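Local atomic coordinates of 3-dehydroshikimate dehydratase (Bacillus anthracis, PDB entry 3DX5), a protein that catalyses the manganese-dependent dehydration of 3-dehydroshikimate to 3,4-dihydroxybenzoate, a building block of the siderophore petrobactin. Residues F10-I15 against G221-M226; K200-S203 against H209-E212; P228-I233 against M267-N272; A250-F255 against D261-E266. One frame throughout, in Å; residues are numbered along the deposited sequence.

Contact 1: F10-I15 against G221-M226; sequences FRHQLI and GNRTGM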
loop_
_atom_site.group_PDB
_atom_site.type_symbol
_atom_site.label_atom_id
_atom_site.label_comp_id
_atom_site.label_asym_id
_atom_site.label_seq_id
_atom_site.Cartn_x
_atom_site.Cartn_y
_atom_site.Cartn_z
ATOM N N PHE A 10 -6.171 7.057 1.366
ATOM C CA PHE A 10 -5.967 6.691 2.789
ATOM C C PHE A 10 -5.225 5.357 2.944
ATOM O O PHE A 10 -5.239 4.774 4.029
ATOM C CB PHE A 10 -7.343 6.623 3.484
ATOM C CG PHE A 10 -8.041 7.940 3.506
ATOM C CD1 PHE A 10 -7.820 8.832 4.569
ATOM C CD2 PHE A 10 -8.865 8.329 2.443
ATOM C CE1 PHE A 10 -8.421 10.100 4.583
ATOM C CE2 PHE A 10 -9.462 9.599 2.431
ATOM C CZ PHE A 10 -9.241 10.485 3.501
ATOM N N ARG A 11 -4.582 4.883 1.864
ATOM C CA ARG A 11 -3.956 3.525 1.830
ATOM C C ARG A 11 -2.805 3.369 2.842
ATOM O O ARG A 11 -2.418 2.246 3.166
ATOM C CB ARG A 11 -3.457 3.222 0.401
ATOM C CG ARG A 11 -2.194 4.095 -0.027
ATOM C CD ARG A 11 -2.039 4.220 -1.592
ATOM N NE ARG A 11 -0.912 5.132 -1.887
ATOM C CZ ARG A 11 -0.961 6.460 -1.688
ATOM N NH1 ARG A 11 -2.102 7.050 -1.313
ATOM N NH2 ARG A 11 0.114 7.207 -1.898
ATOM N N HIS A 12 -2.239 4.495 3.300
ATOM C CA HIS A 12 -1.140 4.491 4.266
ATOM C C HIS A 12 -1.475 5.014 5.666
ATOM O O HIS A 12 -0.592 5.454 6.425
ATOM C CB HIS A 12 0.091 5.202 3.683
ATOM C CG HIS A 12 0.652 4.500 2.485
ATOM N ND1 HIS A 12 0.981 5.163 1.327
ATOM C CD2 HIS A 12 0.887 3.184 2.248
ATOM C CE1 HIS A 12 1.443 4.299 0.442
ATOM N NE2 HIS A 12 1.383 3.086 0.971
ATOM N N GLN A 13 -2.740 4.905 6.044
ATOM C CA GLN A 13 -3.108 5.263 7.396
ATOM C C GLN A 13 -4.209 4.331 7.917
ATOM O O GLN A 13 -4.947 3.725 7.137
ATOM C CB GLN A 13 -3.514 6.757 7.466
ATOM C CG GLN A 13 -4.775 7.110 6.719
ATOM C CD GLN A 13 -4.840 8.626 6.369
ATOM O OE1 GLN A 13 -4.254 9.085 5.373
ATOM N NE2 GLN A 13 -5.581 9.375 7.159
ATOM N N LEU A 14 -4.291 4.199 9.242
ATOM C CA LEU A 14 -5.314 3.391 9.875
ATOM C C LEU A 14 -6.542 4.274 10.002
ATOM O O LEU A 14 -6.508 5.242 10.738
ATOM C CB LEU A 14 -4.838 2.959 11.280
ATOM C CG LEU A 14 -3.670 1.981 11.217
ATOM C CD1 LEU A 14 -3.120 1.695 12.614
ATOM C CD2 LEU A 14 -4.103 0.681 10.503
ATOM N N ILE A 15 -7.613 3.949 9.296
ATOM C CA ILE A 15 -8.847 4.695 9.421
ATOM C C ILE A 15 -10.020 3.755 9.046
ATOM O O ILE A 15 -9.899 2.944 8.132
ATOM C CB ILE A 15 -8.849 5.971 8.500
ATOM C CG1 ILE A 15 -10.094 6.848 8.774
ATOM C CG2 ILE A 15 -8.761 5.608 7.006
ATOM C CD1 ILE A 15 -10.092 8.236 7.999
ATOM N N GLY A 221 7.330 6.124 -0.434
ATOM C CA GLY A 221 7.439 6.668 -1.788
ATOM C C GLY A 221 7.518 8.202 -1.825
ATOM O O GLY A 221 6.961 8.892 -0.966
ATOM N N ASN A 222 8.215 8.721 -2.832
ATOM C CA ASN A 222 8.396 10.154 -3.036
ATOM C C ASN A 222 7.066 10.875 -3.346
ATOM O O ASN A 222 6.286 10.414 -4.197
ATOM C CB ASN A 222 9.361 10.325 -4.216
ATOM C CG ASN A 222 9.899 11.741 -4.340
ATOM O OD1 ASN A 222 9.660 12.594 -3.469
ATOM N ND2 ASN A 222 10.649 11.998 -5.429
ATOM N N ARG A 223 6.785 11.980 -2.655
ATOM C CA ARG A 223 5.566 12.777 -2.929
ATOM C C ARG A 223 5.902 14.171 -3.484
ATOM O O ARG A 223 4.999 14.960 -3.747
ATOM C CB ARG A 223 4.667 12.902 -1.678
ATOM C CG ARG A 223 4.355 11.536 -0.969
ATOM C CD ARG A 223 3.634 10.531 -1.883
ATOM N NE ARG A 223 3.437 9.249 -1.216
ATOM C CZ ARG A 223 3.749 8.067 -1.736
ATOM N NH1 ARG A 223 4.263 7.967 -2.947
ATOM N NH2 ARG A 223 3.539 6.986 -1.032
ATOM N N THR A 224 7.183 14.458 -3.676
ATOM C CA THR A 224 7.625 15.766 -4.201
ATOM C C THR A 224 6.906 16.120 -5.484
ATOM O O THR A 224 6.758 15.272 -6.372
ATOM C CB THR A 224 9.142 15.772 -4.466
ATOM O OG1 THR A 224 9.796 15.556 -3.232
ATOM C CG2 THR A 224 9.666 17.120 -5.042
ATOM N N GLY A 225 6.420 17.354 -5.568
ATOM C CA GLY A 225 5.756 17.824 -6.800
ATOM C C GLY A 225 4.252 17.604 -6.807
ATOM O O GLY A 225 3.562 18.210 -7.602
HETATM N N MSE A 226 3.727 16.735 -5.936
HETATM C CA MSE A 226 2.265 16.566 -5.841
HETATM C C MSE A 226 1.639 17.811 -5.188
HETATM O O MSE A 226 2.025 18.172 -4.095
HETATM C CB MSE A 226 1.901 15.305 -5.033
HETATM C CG MSE A 226 2.408 13.967 -5.634
HETATM SE SE MSE A 226 1.685 12.518 -4.593
HETATM C CE MSE A 226 2.711 11.017 -5.368
HETATM O O HOH W 1 2.445 7.510 1.539
#

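Contact 2: K200-S203 against H209-E212; sequences KNIS and HVFE. With DHB (3,4-dihydroxybenzoic acid), chain D.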
loop_
_atom_site.group_PDB
_atom_site.type_symbol
_atom_site.label_atom_id
_atom_site.label_comp_id
_atom_site.label_asym_id
_atom_site.label_seq_id
_atom_site.Cartn_x
_atom_site.Cartn_y
_atom_site.Cartn_z
ATOM N N LYS A 200 -5.956 15.333 -10.499
ATOM C CA LYS A 200 -4.792 15.540 -9.627
ATOM C C LYS A 200 -3.836 16.441 -10.401
ATOM O O LYS A 200 -4.013 16.637 -11.609
ATOM C CB LYS A 200 -4.143 14.198 -9.169
ATOM C CG LYS A 200 -3.653 13.251 -10.318
ATOM C CD LYS A 200 -2.939 12.017 -9.713
ATOM C CE LYS A 200 -2.377 11.067 -10.794
ATOM N NZ LYS A 200 -3.463 10.450 -11.637
ATOM N N ASN A 201 -2.820 16.986 -9.740
ATOM C CA ASN A 201 -1.929 17.934 -10.418
ATOM C C ASN A 201 -0.501 17.730 -9.959
ATOM O O ASN A 201 -0.253 17.056 -8.950
ATOM C CB ASN A 201 -2.369 19.391 -10.160
ATOM C CG ASN A 201 -2.093 20.300 -11.361
ATOM O OD1 ASN A 201 -1.294 19.947 -12.250
ATOM N ND2 ASN A 201 -2.757 21.462 -11.404
ATOM N N ILE A 202 0.445 18.341 -10.658
ATOM C CA ILE A 202 1.850 18.177 -10.304
ATOM C C ILE A 202 2.480 19.555 -10.452
ATOM O O ILE A 202 2.001 20.360 -11.286
ATOM C CB ILE A 202 2.525 17.114 -11.222
ATOM C CG1 ILE A 202 3.866 16.680 -10.671
ATOM C CG2 ILE A 202 2.723 17.633 -12.675
ATOM C CD1 ILE A 202 3.754 15.695 -9.518
ATOM N N SER A 203 3.531 19.865 -9.690
ATOM C CA SER A 203 4.108 21.235 -9.814
ATOM C C SER A 203 4.877 21.428 -11.120
ATOM O O SER A 203 4.978 22.544 -11.624
ATOM C CB SER A 203 5.013 21.594 -8.627
ATOM O OG SER A 203 6.095 20.670 -8.577
ATOM N N HIS A 209 7.220 11.227 -12.568
ATOM C CA HIS A 209 7.551 9.865 -12.180
ATOM C C HIS A 209 7.023 9.543 -10.755
ATOM O O HIS A 209 6.954 8.380 -10.392
ATOM C CB HIS A 209 9.084 9.668 -12.219
ATOM C CG HIS A 209 9.821 10.706 -11.422
ATOM N ND1 HIS A 209 10.127 10.542 -10.088
ATOM C CD2 HIS A 209 10.230 11.959 -11.746
ATOM C CE1 HIS A 209 10.732 11.631 -9.631
ATOM N NE2 HIS A 209 10.802 12.506 -10.617
ATOM N N VAL A 210 6.644 10.543 -9.949
ATOM C CA VAL A 210 6.111 10.231 -8.594
ATOM C C VAL A 210 4.764 9.512 -8.687
ATOM O O VAL A 210 4.362 8.831 -7.743
ATOM C CB VAL A 210 6.006 11.456 -7.635
ATOM C CG1 VAL A 210 7.388 12.071 -7.392
ATOM C CG2 VAL A 210 4.931 12.504 -8.155
ATOM N N PHE A 211 4.101 9.622 -9.845
ATOM C CA PHE A 211 2.883 8.858 -10.076
ATOM C C PHE A 211 3.061 7.435 -10.574
ATOM O O PHE A 211 2.074 6.737 -10.794
ATOM C CB PHE A 211 1.918 9.604 -10.986
ATOM C CG PHE A 211 1.475 10.908 -10.413
ATOM C CD1 PHE A 211 0.925 10.974 -9.116
ATOM C CD2 PHE A 211 1.637 12.075 -11.133
ATOM C CE1 PHE A 211 0.514 12.201 -8.574
ATOM C CE2 PHE A 211 1.217 13.307 -10.598
ATOM C CZ PHE A 211 0.662 13.367 -9.324
ATOM N N GLU A 212 4.283 6.979 -10.748
ATOM C CA GLU A 212 4.446 5.588 -11.106
ATOM C C GLU A 212 3.844 4.724 -9.980
ATOM O O GLU A 212 4.090 4.992 -8.801
ATOM C CB GLU A 212 5.927 5.252 -11.318
ATOM C CG GLU A 212 6.477 5.898 -12.606
ATOM C CD GLU A 212 7.989 5.722 -12.748
ATOM O OE1 GLU A 212 8.551 4.914 -11.972
ATOM O OE2 GLU A 212 8.611 6.383 -13.622
HETATM C C1 DHB D . -3.311 4.535 -9.553
HETATM C C2 DHB D . -3.978 5.547 -10.237
HETATM C C3 DHB D . -3.267 6.621 -10.783
HETATM O O3 DHB D . -3.852 7.650 -11.473
HETATM C C4 DHB D . -1.809 6.635 -10.643
HETATM O O4 DHB D . -1.156 7.684 -11.191
HETATM C C5 DHB D . -1.150 5.602 -9.982
HETATM C C6 DHB D . -1.918 4.558 -9.436
HETATM C C DHB D . -4.118 3.396 -8.953
HETATM O O1 DHB D . -3.608 2.435 -8.368
HETATM O O2 DHB D . -5.447 3.426 -9.033
#

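Contact 3: P228-I233 against M267-N272; sequences PLFEGI and MKVLTN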
loop_
_atom_site.group_PDB
_atom_site.type_symbol
_atom_site.label_atom_id
_atom_site.label_comp_id
_atom_site.label_asym_id
_atom_site.label_seq_id
_atom_site.Cartn_x
_atom_site.Cartn_y
_atom_site.Cartn_z
ATOM N N PRO A 228 -2.006 20.742 -4.753
ATOM C CA PRO A 228 -3.458 20.947 -4.971
ATOM C C PRO A 228 -3.767 21.352 -6.418
ATOM O O PRO A 228 -2.876 21.873 -7.135
ATOM C CB PRO A 228 -3.801 22.100 -4.002
ATOM C CG PRO A 228 -2.837 21.868 -2.819
ATOM C CD PRO A 228 -1.528 21.419 -3.524
ATOM N N LEU A 229 -5.017 21.149 -6.834
ATOM C CA LEU A 229 -5.419 21.369 -8.227
ATOM C C LEU A 229 -5.061 22.729 -8.815
ATOM O O LEU A 229 -4.654 22.807 -9.986
ATOM C CB LEU A 229 -6.931 21.150 -8.403
ATOM C CG LEU A 229 -7.454 19.741 -8.074
ATOM C CD1 LEU A 229 -8.933 19.692 -8.465
ATOM C CD2 LEU A 229 -6.651 18.664 -8.828
ATOM N N PHE A 230 -5.265 23.797 -8.040
ATOM C CA PHE A 230 -5.038 25.147 -8.580
ATOM C C PHE A 230 -3.598 25.632 -8.397
ATOM O O PHE A 230 -3.285 26.746 -8.745
ATOM C CB PHE A 230 -6.113 26.147 -8.095
ATOM C CG PHE A 230 -7.500 25.732 -8.499
ATOM C CD1 PHE A 230 -7.882 25.769 -9.849
ATOM C CD2 PHE A 230 -8.377 25.180 -7.560
ATOM C CE1 PHE A 230 -9.134 25.329 -10.261
ATOM C CE2 PHE A 230 -9.650 24.722 -7.947
ATOM C CZ PHE A 230 -10.042 24.808 -9.313
ATOM N N GLU A 231 -2.743 24.758 -7.878
ATOM C CA GLU A 231 -1.359 25.106 -7.568
ATOM C C GLU A 231 -0.369 24.356 -8.470
ATOM O O GLU A 231 0.828 24.466 -8.285
ATOM C CB GLU A 231 -1.073 24.817 -6.091
ATOM C CG GLU A 231 -1.932 25.635 -5.136
ATOM C CD GLU A 231 -1.628 25.383 -3.666
ATOM O OE1 GLU A 231 -0.565 24.830 -3.332
ATOM O OE2 GLU A 231 -2.467 25.750 -2.823
ATOM N N GLY A 232 -0.868 23.598 -9.441
ATOM C CA GLY A 232 0.001 22.868 -10.363
ATOM C C GLY A 232 -0.013 23.341 -11.806
ATOM O O GLY A 232 -0.644 24.338 -12.121
ATOM N N ILE A 233 0.671 22.599 -12.679
ATOM C CA ILE A 233 0.889 23.012 -14.070
ATOM C C ILE A 233 -0.340 22.746 -14.969
ATOM O O ILE A 233 -0.593 23.499 -15.892
ATOM C CB ILE A 233 2.245 22.428 -14.648
ATOM C CG1 ILE A 233 2.614 23.006 -16.018
ATOM C CG2 ILE A 233 2.245 20.910 -14.683
ATOM C CD1 ILE A 233 2.907 24.586 -16.030
HETATM N N MSE A 267 -11.847 21.251 -1.161
HETATM C CA MSE A 267 -13.297 21.391 -1.312
HETATM C C MSE A 267 -13.751 22.816 -1.035
HETATM O O MSE A 267 -14.714 23.282 -1.645
HETATM C CB MSE A 267 -14.059 20.358 -0.494
HETATM C CG MSE A 267 -13.973 18.948 -1.078
HETATM SE SE MSE A 267 -14.831 18.767 -2.810
HETATM C CE MSE A 267 -16.677 19.143 -2.359
ATOM N N LYS A 268 -13.070 23.514 -0.122
ATOM C CA LYS A 268 -13.420 24.905 0.142
ATOM C C LYS A 268 -13.120 25.741 -1.088
ATOM O O LYS A 268 -13.920 26.641 -1.453
ATOM C CB LYS A 268 -12.626 25.464 1.341
ATOM C CG LYS A 268 -12.797 24.685 2.677
ATOM C CD LYS A 268 -12.101 25.413 3.828
ATOM C CE LYS A 268 -12.164 24.613 5.137
ATOM N NZ LYS A 268 -11.447 25.371 6.225
ATOM N N VAL A 269 -11.961 25.514 -1.716
ATOM C CA VAL A 269 -11.654 26.310 -2.915
ATOM C C VAL A 269 -12.558 25.920 -4.090
ATOM O O VAL A 269 -13.066 26.801 -4.770
ATOM C CB VAL A 269 -10.128 26.429 -3.267
ATOM C CG1 VAL A 269 -9.478 25.126 -3.276
ATOM C CG2 VAL A 269 -9.923 27.119 -4.633
ATOM N N LEU A 270 -12.791 24.618 -4.298
ATOM C CA LEU A 270 -13.632 24.171 -5.430
ATOM C C LEU A 270 -15.039 24.764 -5.407
ATOM O O LEU A 270 -15.526 25.180 -6.444
ATOM C CB LEU A 270 -13.708 22.644 -5.529
ATOM C CG LEU A 270 -12.395 22.000 -6.016
ATOM C CD1 LEU A 270 -12.424 20.528 -5.714
ATOM C CD2 LEU A 270 -12.205 22.243 -7.515
ATOM N N THR A 271 -15.664 24.811 -4.229
ATOM C CA THR A 271 -16.993 25.392 -4.058
ATOM C C THR A 271 -17.066 26.895 -4.294
ATOM O O THR A 271 -18.131 27.415 -4.613
ATOM C CB THR A 271 -17.464 25.137 -2.625
ATOM O OG1 THR A 271 -17.499 23.726 -2.421
ATOM C CG2 THR A 271 -18.895 25.744 -2.379
ATOM N N ASN A 272 -15.940 27.596 -4.144
ATOM C CA ASN A 272 -15.925 29.054 -4.139
ATOM C C ASN A 272 -15.146 29.738 -5.238
ATOM O O ASN A 272 -15.184 30.954 -5.330
ATOM C CB ASN A 272 -15.462 29.565 -2.774
ATOM C CG ASN A 272 -16.464 29.259 -1.701
ATOM O OD1 ASN A 272 -17.606 29.684 -1.796
ATOM N ND2 ASN A 272 -16.073 28.459 -0.708
#

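Contact 4: A250-F255 against D261-E266; sequences ASLEWF and DILKAE. With MN (manganese (II) ion), chain B; DHB (3,4-dihydroxybenzoic acid), chain D.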
loop_
_atom_site.group_PDB
_atom_site.type_symbol
_atom_site.label_atom_id
_atom_site.label_comp_id
_atom_site.label_asym_id
_atom_site.label_seq_id
_atom_site.Cartn_x
_atom_site.Cartn_y
_atom_site.Cartn_z
ATOM N N ALA A 250 -16.131 13.653 -10.358
ATOM C CA ALA A 250 -14.692 13.849 -10.460
ATOM C C ALA A 250 -14.107 13.522 -9.119
ATOM O O ALA A 250 -14.448 14.168 -8.125
ATOM C CB ALA A 250 -14.358 15.332 -10.857
ATOM N N SER A 251 -13.212 12.531 -9.068
ATOM C CA SER A 251 -12.526 12.221 -7.815
ATOM C C SER A 251 -11.292 13.107 -7.618
ATOM O O SER A 251 -10.529 13.303 -8.569
ATOM C CB SER A 251 -12.052 10.764 -7.839
ATOM O OG SER A 251 -13.099 9.916 -7.419
ATOM N N LEU A 252 -11.064 13.571 -6.384
ATOM C CA LEU A 252 -9.851 14.273 -6.035
ATOM C C LEU A 252 -8.818 13.203 -5.682
ATOM O O LEU A 252 -8.744 12.757 -4.525
ATOM C CB LEU A 252 -10.074 15.264 -4.852
ATOM C CG LEU A 252 -11.198 16.286 -5.085
ATOM C CD1 LEU A 252 -11.273 17.285 -3.929
ATOM C CD2 LEU A 252 -11.027 17.021 -6.463
ATOM N N GLU A 253 -8.061 12.764 -6.685
ATOM C CA GLU A 253 -7.170 11.629 -6.522
ATOM C C GLU A 253 -5.864 12.058 -5.886
ATOM O O GLU A 253 -4.834 12.190 -6.582
ATOM C CB GLU A 253 -6.875 11.001 -7.884
ATOM C CG GLU A 253 -6.297 9.583 -7.782
ATOM C CD GLU A 253 -6.008 8.982 -9.155
ATOM O OE1 GLU A 253 -5.686 9.763 -10.079
ATOM O OE2 GLU A 253 -6.115 7.735 -9.306
ATOM N N TRP A 254 -5.875 12.229 -4.571
ATOM C CA TRP A 254 -4.679 12.663 -3.857
ATOM C C TRP A 254 -3.848 11.487 -3.375
ATOM O O TRP A 254 -4.346 10.617 -2.647
ATOM C CB TRP A 254 -5.086 13.535 -2.648
ATOM C CG TRP A 254 -3.924 14.084 -1.866
ATOM C CD1 TRP A 254 -3.592 13.787 -0.581
ATOM C CD2 TRP A 254 -2.971 15.058 -2.319
ATOM N NE1 TRP A 254 -2.491 14.506 -0.197
ATOM C CE2 TRP A 254 -2.090 15.308 -1.238
ATOM C CE3 TRP A 254 -2.786 15.748 -3.527
ATOM C CZ2 TRP A 254 -1.007 16.202 -1.330
ATOM C CZ3 TRP A 254 -1.707 16.667 -3.625
ATOM C CH2 TRP A 254 -0.837 16.889 -2.515
ATOM N N PHE A 255 -2.579 11.454 -3.764
ATOM C CA PHE A 255 -1.684 10.381 -3.360
ATOM C C PHE A 255 -0.633 10.876 -2.339
ATOM O O PHE A 255 0.224 10.113 -1.932
ATOM C CB PHE A 255 -0.968 9.831 -4.591
ATOM C CG PHE A 255 -1.852 9.034 -5.505
ATOM C CD1 PHE A 255 -2.698 8.049 -4.986
ATOM C CD2 PHE A 255 -1.811 9.236 -6.880
ATOM C CE1 PHE A 255 -3.467 7.268 -5.794
ATOM C CE2 PHE A 255 -2.596 8.451 -7.729
ATOM C CZ PHE A 255 -3.444 7.473 -7.182
ATOM N N ASP A 261 -6.284 17.021 5.464
ATOM C CA ASP A 261 -6.034 18.459 5.346
ATOM C C ASP A 261 -6.127 18.930 3.914
ATOM O O ASP A 261 -6.740 19.971 3.644
ATOM C CB ASP A 261 -4.641 18.827 5.865
ATOM C CG ASP A 261 -4.545 18.753 7.381
ATOM O OD1 ASP A 261 -5.576 18.940 8.083
ATOM O OD2 ASP A 261 -3.422 18.494 7.879
ATOM N N ILE A 262 -5.478 18.198 3.010
ATOM C CA ILE A 262 -5.450 18.585 1.591
ATOM C C ILE A 262 -6.862 18.559 1.008
ATOM O O ILE A 262 -7.273 19.497 0.318
ATOM C CB ILE A 262 -4.527 17.655 0.769
ATOM C CG1 ILE A 262 -3.055 17.828 1.214
ATOM C CG2 ILE A 262 -4.735 17.857 -0.728
ATOM C CD1 ILE A 262 -2.458 19.224 0.963
ATOM N N LEU A 263 -7.595 17.478 1.291
ATOM C CA LEU A 263 -8.949 17.280 0.725
ATOM C C LEU A 263 -9.932 18.330 1.257
ATOM O O LEU A 263 -10.722 18.902 0.498
ATOM C CB LEU A 263 -9.460 15.870 1.042
ATOM C CG LEU A 263 -8.705 14.801 0.215
ATOM C CD1 LEU A 263 -9.134 13.360 0.643
ATOM C CD2 LEU A 263 -8.961 14.976 -1.295
ATOM N N LYS A 264 -9.870 18.571 2.564
ATOM C CA LYS A 264 -10.706 19.569 3.179
ATOM C C LYS A 264 -10.430 20.962 2.525
ATOM O O LYS A 264 -11.368 21.666 2.125
ATOM C CB LYS A 264 -10.450 19.564 4.695
ATOM C CG LYS A 264 -11.087 20.767 5.476
ATOM C CD LYS A 264 -11.008 20.554 7.009
ATOM C CE LYS A 264 -11.335 21.856 7.703
ATOM N NZ LYS A 264 -11.632 21.682 9.167
ATOM N N ALA A 265 -9.153 21.338 2.397
ATOM C CA ALA A 265 -8.821 22.616 1.781
ATOM C C ALA A 265 -9.290 22.702 0.318
ATOM O O ALA A 265 -9.803 23.771 -0.116
ATOM C CB ALA A 265 -7.310 22.950 1.918
ATOM N N GLU A 266 -9.115 21.607 -0.430
ATOM C CA GLU A 266 -9.537 21.538 -1.835
ATOM C C GLU A 266 -11.022 21.843 -2.010
ATOM O O GLU A 266 -11.409 22.642 -2.869
ATOM C CB GLU A 266 -9.199 20.175 -2.465
ATOM C CG GLU A 266 -7.716 19.896 -2.587
ATOM C CD GLU A 266 -7.033 20.780 -3.611
ATOM O OE1 GLU A 266 -7.034 22.023 -3.448
ATOM O OE2 GLU A 266 -6.479 20.225 -4.584
HETATM MN MN MN B . -5.944 8.037 -11.656
HETATM C C1 DHB D . -3.311 4.535 -9.553
HETATM C C2 DHB D . -3.978 5.547 -10.237
HETATM C C3 DHB D . -3.267 6.621 -10.783
HETATM O O3 DHB D . -3.852 7.650 -11.473
HETATM C C4 DHB D . -1.809 6.635 -10.643
HETATM O O4 DHB D . -1.156 7.684 -11.191
HETATM C C5 DHB D . -1.150 5.602 -9.982
HETATM C C6 DHB D . -1.918 4.558 -9.436
HETATM C C DHB D . -4.118 3.396 -8.953
HETATM O O1 DHB D . -3.608 2.435 -8.368
HETATM O O2 DHB D . -5.447 3.426 -9.033
#

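Contact 1: F10-I15 against G221-M226
A small, polar, water-bridged meeting of two loops at the mouth of the barrel is carried by Arg11, His12 and Arg223. Arg11 NH2 lies over one face of the Arg223 guanidinium, offset toward its rim and 3.5 Å from Arg223 NH2, with the two planes 53° apart. Gly221 O lies over the opposite face. His12 ND1 sits over one face of the Arg11 guanidinium, while His12 CE1 meets Arg223 NH2 obliquely, 3.7 Å away, the ring and Arg223 guanidinium planes being 3° apart. A water ties these two residues, 2.8 Å from His12 ND1 and accepting from Arg223 NH2 over 2.8 Å. The two like charges can sit so close probably because carbonyls surround them: Arg11 donates to Ile8 O, Val216 O and Phe255 O, while Arg223 NH1 donates to Asn215 O. Arg223 reaches in from a type II turn, and a bend at chi2 (-60°) carries its guanidinium toward Arg11 and His12. The 10-15 loop leads from strand 2-6 to helix 17-26, and at His12 O it also meets Thr37 of the second subunit; the 221-226 loop runs from helix 213-217, whose Tyr217 O holds His12 NE2, into strand 226-227.

Contact 2: K200-S203 against H209-E212
The substrate pocket at the C-terminal end of barrel strand 194-202 is where this buried contact belongs, with Lys200 and Phe211 both lining the bound 3,4-dihydroxybenzoic acid. Phe211, on a short 3-10 turn, pushes its ring between the side chains of Lys200 and Val210. The Lys200 chain runs across one face, placing CE 3.7 Å from the ring centroid and 12° off the normal, a CH-pi contact; Val210 CG2 sits over the opposite face. At the rim, Asn201 O lies near the ring plane, 3.8 Å from Phe211 CZ. Ile202 packs against both residues of the turn: its CD1 is 3.6 Å from Phe211 CE2 and 3.7 Å from Val210 CG2. With CG1 anti to the backbone N (chi1 -166°), Ile202 sends this branch toward the 3-10 turn.

Beyond the ring, Lys200 stays extended as far as CE and then bends (chi4 -64°), carrying NZ past the aromatic face to the ligand. NZ donates to O3 of the ligand over 2.8 Å, while O4 of the ligand gives a weak bond of 3.4 Å to the carbonyl Phe211 O. The same ammonium is salt-bridged to Asp172 and bonded to Glu253, two residues that bind the manganese. Its cation-pi attraction to Phe211 is long and at most weak. Apolar packing thus fixes the lysine's aliphatic part, while NZ and the manganese both meet O3, consistent with the lysine helping to orient the ligand and the metal-binding carboxylates.

Contact 3: P228-I233 against M267-N272
Phe230 turns one edge of its ring to Leu270, whose CD2 methyl lies near the ring plane, 3.6 Å from Phe230 CE2 and 3.8 Å from Phe230 CZ. Val269 CG2 approaches the ring obliquely, 3.8 Å from Phe230 CD2, the two side chains passing in opposite directions. In Val269, CG1 takes the place between the backbone N and the carbonyl carbon (chi1 50°), leaving CG2 anti to N and facing the phenylalanine. Leu229 adds a looser touch, CD1 to Leu270 CD2 at 4.3 Å, making Leu270 CD2 the methyl that both loop residues share. No hydrogen bond crosses between the segments; the joint is wholly apolar.

The loop folds back through the bond from Glu231 N to Pro228 O. Helix 259-272 thus packs its last turns against the loop that follows strand 226-227. Phe230 also rests on Tyr236 and Ile240 of helix 236-243 and has a cation-pi partner in Arg273, while Leu229 and Leu270 both lean on Leu252 of strand 249-252. Leu270 also touches Tyr3 of strand 2-6.

Contact 4: A250-F255 against D261-E266
Trp254, Leu252 and Ile262 carry this contact between the end of strand 249-252 and helix 259-272. Ile262 spreads over one face of the indole: CG2 stands 3.8 Å from the centroid of the five-membered ring, 16° off its normal, in a CH-pi contact, and CG1 comes within 3.6 Å of Trp254 CE2. The two side chains cross at about a right angle. Trp254 has CG anti to its own N (chi1 -178°), which swings the indole out to the helix, and its NE1 is secured by His257 O. Leu252 packs two residues earlier, with CB 3.7 Å from Leu263 CD2 and CD1 3.8 Å from Glu266 CB; in the conformer described here, the carboxylate of Glu266 accepts from Leu229 N.

Between these two outward residues, Glu253, at the centre of an inverse gamma turn, points away from the helix. Its OE1 and OE2 both bind manganese, each at 2.4 Å; the ligand's O3 binds the metal at 2.1 Å, and Glu142, Asp172 and His198 supply the other ligands. Phe255 meets the ligand ring obliquely, CE2 3.5 Å from C4. Together the segments form a strand-loop-helix unit of the xylose isomerase-like TIM barrel, the helix packed outside and residues after the strand end contributing to the active site.

Contacts 2 and 4 are buried and flank the active site on neighbouring strands, 194-202 and 249-252; both combine apolar packing with polar groups that reach the ligand. Contacts 1 and 3 are only partly buried. Contact 3 is purely apolar and more peripheral, yet shares helix 259-272 with contact 4, and Leu252 of contact 4 packs against both Leu229 and Leu270 of contact 3. Contact 1 is the polar one, between loops at the barrel mouth, with water and carbonyls in place of hydrocarbon packing. It probably joins contact 2 through a backbone bond between Gly225 and Ser203, while Asn201 ND2, donating to Leu229 O, ties contact 2 to contact 3.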